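Local coordinates for hypothetical protein PA5202 (Pseudomonas aeruginosa, PDB 1ZKI) that adopts the hotdog fold of the thioesterases and probably hydrolyses acyl-CoA thioesters, at residues 30-35 against 63-68; 109-114 against 121-126. All coordinates share one frame; numbering follows the deposited sequence. Where two conformers were deposited one is given.

In the fold
Contacts 1 and 2 illustrate the two kinds of packing on which a hotdog fold rests: helix against sheet and strand against strand. Their centres lie about 12 Å apart, and contact 1 closes along the chain before contact 2 opens. Both use the same antiparallel sheet, contact 1 through strand 31-37 near one margin and contact 2 through the hairpin of strands 107-116 and 119-130; strand 93-103 runs between the two. Helix 51-70 joins them, since Cys-66 SG, on the helical segment of contact 1, packs 3.4 Å from Val-110 CG2 of contact 2. Parts of the sheet far apart in sequence thus pack on one helix, in keeping with the curved sheet of the hotdog fold.

Contact 1: 30-35 against 63-68; sequences GVAEVR and GLACSS
Ala-32 and Val-34 meet Leu-64 and Ala-65 in the apolar part of this contact, where a strand packs against the C-terminal part of helix 51-70. The axes of 31-35 and 63-68 approach to 6.4 Å and run at 145°, an approach consistent with the small residues, Gly-30, Ala-32 and Ala-65, that meet there. Ala-32 CB points at the helix and sits 3.8 Å from Leu-64 CB and 3.5 Å from the backbone N of Ala-65, so that a single methyl group rests against the helix backbone itself. Two residues further on, Val-34 uses its CG2 branch, which lies 3.7 Å from Leu-64 CD1; the two side chains cross at about a right angle. Leu-64 reaches this place because its CG stands anti to the carbonyl carbon (chi1 -75°). Thr-61 and Leu-57, about one and two turns before Leu-64, also touch Val-34.

The polar part is concentrated on Ser-68. Its OG lies between the backbone N and carbonyl carbon, and from there it donates to Ala-65 O, 2.7 Å away, one turn back in its own helix. Ser-68 OG in turn accepts a weak hydrogen bond from Gly-30 N at 2.9 Å, bent to 123°. The serine hydroxyl thus links the helix to the residue that leads into the strand. Closeness of the backbones is marked here too, for Gly-30 CA comes within 3.6 Å of Ala-65 O.

On its far side the strand carries Val-31 and Glu-33, the latter salt-bridged to Arg-95 of the adjoining strand 93-103. A long central helix held against an antiparallel sheet in this way is the hallmark of the hotdog fold: the helix is the sausage and the curved sheet the bun.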
loop_
_atom_site.group_PDB
_atom_site.type_symbol
_atom_site.label_atom_id
_atom_site.label_comp_id
_atom_site.label_asym_id
_atom_site.label_seq_id
_atom_site.Cartn_x
_atom_site.Cartn_y
_atom_site.Cartn_z
ATOM N N GLY A 30 6.176 2.066 15.862
ATOM C CA GLY A 30 5.158 1.914 14.809
ATOM C C GLY A 30 5.667 1.080 13.643
ATOM O O GLY A 30 5.201 1.229 12.522
ATOM N N VAL A 31 6.627 0.201 13.919
ATOM C CA VAL A 31 7.204 -0.678 12.900
ATOM C C VAL A 31 7.510 -2.045 13.528
ATOM O O VAL A 31 7.916 -2.127 14.695
ATOM C CB VAL A 31 8.465 -0.030 12.221
ATOM C CG1 VAL A 31 9.542 0.296 13.243
ATOM C CG2 VAL A 31 9.035 -0.906 11.096
ATOM N N ALA A 32 7.288 -3.112 12.764
ATOM C CA ALA A 32 7.581 -4.462 13.225
ATOM C C ALA A 32 8.114 -5.317 12.096
ATOM O O ALA A 32 7.834 -5.049 10.926
ATOM C CB ALA A 32 6.326 -5.102 13.833
ATOM N N GLU A 33 8.894 -6.333 12.452
ATOM C CA GLU A 33 9.371 -7.309 11.485
ATOM C C GLU A 33 9.099 -8.700 12.030
ATOM O O GLU A 33 9.354 -8.974 13.205
ATOM C CB GLU A 33 10.872 -7.150 11.186
ATOM C CG GLU A 33 11.378 -8.194 10.161
ATOM C CD GLU A 33 12.803 -7.960 9.675
ATOM O OE1 GLU A 33 13.371 -6.871 9.933
ATOM O OE2 GLU A 33 13.361 -8.880 9.027
ATOM N N VAL A 34 8.596 -9.564 11.154
ATOM C CA VAL A 34 8.298 -10.961 11.485
ATOM C C VAL A 34 8.877 -11.859 10.383
ATOM O O VAL A 34 8.841 -11.478 9.206
ATOM C CB VAL A 34 6.749 -11.153 11.620
ATOM C CG1 VAL A 34 6.379 -12.597 11.849
ATOM C CG2 VAL A 34 6.182 -10.260 12.741
ATOM N N ARG A 35 9.412 -13.027 10.750
ATOM C CA ARG A 35 9.952 -13.964 9.754
ATOM C C ARG A 35 9.056 -15.185 9.659
ATOM O O ARG A 35 8.354 -15.522 10.623
ATOM C CB ARG A 35 11.399 -14.377 10.087
ATOM C CG ARG A 35 11.549 -15.173 11.347
ATOM C CD ARG A 35 13.025 -15.532 11.648
ATOM N NE ARG A 35 13.560 -16.591 10.778
ATOM C CZ ARG A 35 13.441 -17.900 10.998
ATOM N NH1 ARG A 35 13.973 -18.774 10.141
ATOM N NH2 ARG A 35 12.778 -18.359 12.068
ATOM N N GLY A 63 -0.373 -6.115 12.968
ATOM C CA GLY A 63 -0.877 -6.030 14.344
ATOM C C GLY A 63 0.208 -5.628 15.338
ATOM O O GLY A 63 -0.028 -4.820 16.246
ATOM N N LEU A 64 1.396 -6.205 15.163
ATOM C CA LEU A 64 2.542 -5.917 16.020
ATOM C C LEU A 64 3.044 -4.484 15.824
ATOM O O LEU A 64 3.424 -3.815 16.782
ATOM C CB LEU A 64 3.648 -6.943 15.762
ATOM C CG LEU A 64 3.405 -8.344 16.352
ATOM C CD1 LEU A 64 4.585 -9.266 15.974
ATOM C CD2 LEU A 64 3.220 -8.284 17.872
ATOM N N ALA A 65 3.037 -4.006 14.575
ATOM C CA ALA A 65 3.362 -2.606 14.300
ATOM C C ALA A 65 2.376 -1.685 15.014
ATOM O O ALA A 65 2.784 -0.710 15.631
ATOM C CB ALA A 65 3.372 -2.325 12.787
ATOM N N CYS A 66 1.084 -2.019 14.966
ATOM C CA CYS A 66 0.075 -1.237 15.691
ATOM C C CYS A 66 0.348 -1.238 17.182
ATOM O O CYS A 66 0.334 -0.192 17.812
ATOM C CB CYS A 66 -1.317 -1.758 15.407
ATOM S SG CYS A 66 -1.798 -1.300 13.764
ATOM N N SER A 67 0.632 -2.413 17.732
ATOM C CA SER A 67 0.948 -2.518 19.147
ATOM C C SER A 67 2.180 -1.702 19.526
ATOM O O SER A 67 2.251 -1.153 20.632
ATOM C CB SER A 67 1.126 -3.981 19.529
ATOM O OG SER A 67 -0.127 -4.644 19.461
ATOM N N SER A 68 3.143 -1.586 18.617
ATOM C CA SER A 68 4.346 -0.811 18.937
ATOM C C SER A 68 4.054 0.688 18.920
ATOM O O SER A 68 4.804 1.474 19.498
ATOM C CB SER A 68 5.485 -1.150 17.989
ATOM O OG SER A 68 5.258 -0.592 16.714
#

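Contact 2: 109-114 against 121-126; sequences VVEAEV and VAKGQG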
loop_
_atom_site.group_PDB
_atom_site.type_symbol
_atom_site.label_atom_id
_atom_site.label_comp_id
_atom_site.label_asym_id
_atom_site.label_seq_id
_atom_site.Cartn_x
_atom_site.Cartn_y
_atom_site.Cartn_z
ATOM N N VAL A 109 -3.770 3.254 10.031
ATOM C CA VAL A 109 -3.486 2.744 8.700
ATOM C C VAL A 109 -2.063 2.205 8.697
ATOM O O VAL A 109 -1.125 2.865 9.199
ATOM C CB VAL A 109 -3.628 3.833 7.636
ATOM C CG1 VAL A 109 -3.421 3.253 6.230
ATOM C CG2 VAL A 109 -5.002 4.505 7.750
ATOM N N VAL A 110 -1.900 1.022 8.115
ATOM C CA VAL A 110 -0.613 0.320 8.150
ATOM C C VAL A 110 -0.306 -0.246 6.774
ATOM O O VAL A 110 -1.233 -0.664 6.063
ATOM C CB VAL A 110 -0.630 -0.867 9.174
ATOM C CG1 VAL A 110 0.776 -1.448 9.378
ATOM C CG2 VAL A 110 -1.210 -0.436 10.504
ATOM N N GLU A 111 0.970 -0.200 6.368
ATOM C CA GLU A 111 1.390 -0.868 5.138
ATOM C C GLU A 111 2.389 -1.947 5.502
ATOM O O GLU A 111 2.953 -1.922 6.605
ATOM C CB GLU A 111 2.007 0.117 4.136
ATOM C CG GLU A 111 3.336 0.706 4.574
ATOM C CD GLU A 111 4.059 1.496 3.453
ATOM O OE1 GLU A 111 3.659 1.401 2.272
ATOM O OE2 GLU A 111 5.036 2.205 3.769
ATOM N N ALA A 112 2.603 -2.900 4.600
ATOM C CA ALA A 112 3.586 -3.955 4.861
ATOM C C ALA A 112 4.129 -4.503 3.561
ATOM O O ALA A 112 3.464 -4.428 2.525
ATOM C CB ALA A 112 2.989 -5.077 5.720
ATOM N N GLU A 113 5.359 -5.005 3.601
ATOM C CA GLU A 113 5.938 -5.685 2.459
ATOM C C GLU A 113 6.552 -6.990 2.938
ATOM O O GLU A 113 7.021 -7.085 4.082
ATOM C CB GLU A 113 6.993 -4.825 1.740
ATOM C CG GLU A 113 8.170 -4.455 2.592
ATOM C CD GLU A 113 9.318 -3.839 1.786
ATOM O OE1 GLU A 113 10.444 -3.784 2.325
ATOM O OE2 GLU A 113 9.099 -3.443 0.621
ATOM N N VAL A 114 6.482 -8.002 2.086
ATOM C CA VAL A 114 7.122 -9.284 2.347
ATOM C C VAL A 114 8.227 -9.431 1.321
ATOM O O VAL A 114 8.003 -9.195 0.124
ATOM C CB VAL A 114 6.129 -10.452 2.205
ATOM C CG1 VAL A 114 6.831 -11.803 2.463
ATOM C CG2 VAL A 114 4.932 -10.247 3.163
ATOM N N VAL A 121 8.033 -10.039 -2.569
ATOM C CA VAL A 121 7.090 -11.157 -2.656
ATOM C C VAL A 121 5.634 -10.683 -2.595
ATOM O O VAL A 121 4.779 -11.165 -3.366
ATOM C CB VAL A 121 7.368 -12.195 -1.533
ATOM C CG1 VAL A 121 6.241 -13.242 -1.433
ATOM C CG2 VAL A 121 8.734 -12.882 -1.790
ATOM N N ALA A 122 5.338 -9.776 -1.667
ATOM C CA ALA A 122 3.945 -9.283 -1.526
ATOM C C ALA A 122 3.955 -7.893 -0.910
ATOM O O ALA A 122 4.939 -7.486 -0.296
ATOM C CB ALA A 122 3.113 -10.246 -0.665
ATOM N N LYS A 123 2.869 -7.158 -1.108
ATOM C CA LYS A 123 2.760 -5.804 -0.572
ATOM C C LYS A 123 1.308 -5.635 -0.170
ATOM O O LYS A 123 0.407 -6.135 -0.858
ATOM C CB LYS A 123 3.110 -4.763 -1.638
ATOM C CG LYS A 123 3.061 -3.307 -1.128
ATOM C CD LYS A 123 4.366 -2.964 -0.393
ATOM C CE LYS A 123 4.173 -1.953 0.742
ATOM N NZ LYS A 123 4.032 -0.574 0.286
ATOM N N GLY A 124 1.071 -4.967 0.955
ATOM C CA GLY A 124 -0.326 -4.714 1.362
ATOM C C GLY A 124 -0.529 -3.480 2.202
ATOM O O GLY A 124 0.441 -2.835 2.619
ATOM N N GLN A 125 -1.801 -3.187 2.462
ATOM C CA GLN A 125 -2.221 -1.998 3.188
ATOM C C GLN A 125 -3.504 -2.370 3.888
ATOM O O GLN A 125 -4.356 -3.027 3.292
ATOM C CB GLN A 125 -2.491 -0.881 2.175
ATOM C CG GLN A 125 -2.830 0.467 2.753
ATOM C CD GLN A 125 -3.058 1.505 1.655
ATOM O OE1 GLN A 125 -4.120 2.142 1.594
ATOM N NE2 GLN A 125 -2.077 1.649 0.763
ATOM N N GLY A 126 -3.636 -1.969 5.146
ATOM C CA GLY A 126 -4.846 -2.291 5.929
ATOM C C GLY A 126 -5.195 -1.227 6.946
ATOM O O GLY A 126 -4.430 -0.262 7.162
#
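Lys-123 NZ and Glu-111 OE1 form a salt bridge of 2.8 Å across the two strands, diagonally from one non-hydrogen-bonded pair to the next. The ammonium meets the oxygen from above the carboxylate plane, 47° out of it. With CG anti to the backbone N (chi1 -178°), the lysine chain then kinks repeatedly back over the neighbouring strand, bringing CE to 3.1 Å from Ala-112 O. Each of these charges has a stronger partner in the second subunit, whose Glu-111 pairs with this Lys-123 and whose Lys-123 pairs with this Glu-111, so the four groups form a charged cluster at the dimer interface.

The backbone ladder that carries these side chains is that of an antiparallel hairpin in the hotdog sheet. Val-110 and Ala-112 pair with Gly-126 and Gly-124 by reciprocal bonds, as in Gly-124 N to Ala-112 O at 2.9 Å. A classic beta bulge interrupts the register where Val-121 and Ala-122 both face Val-114, whose O receives Val-121 N at 2.8 Å and Ala-122 N at 3.3 Å.

Packing follows: Val-114 CG1 lies 4.1 Å from Val-121 CB, while toward helix 51-70 Val-110 meets Met-62, and Ala-112 and Val-114 meet Met-58.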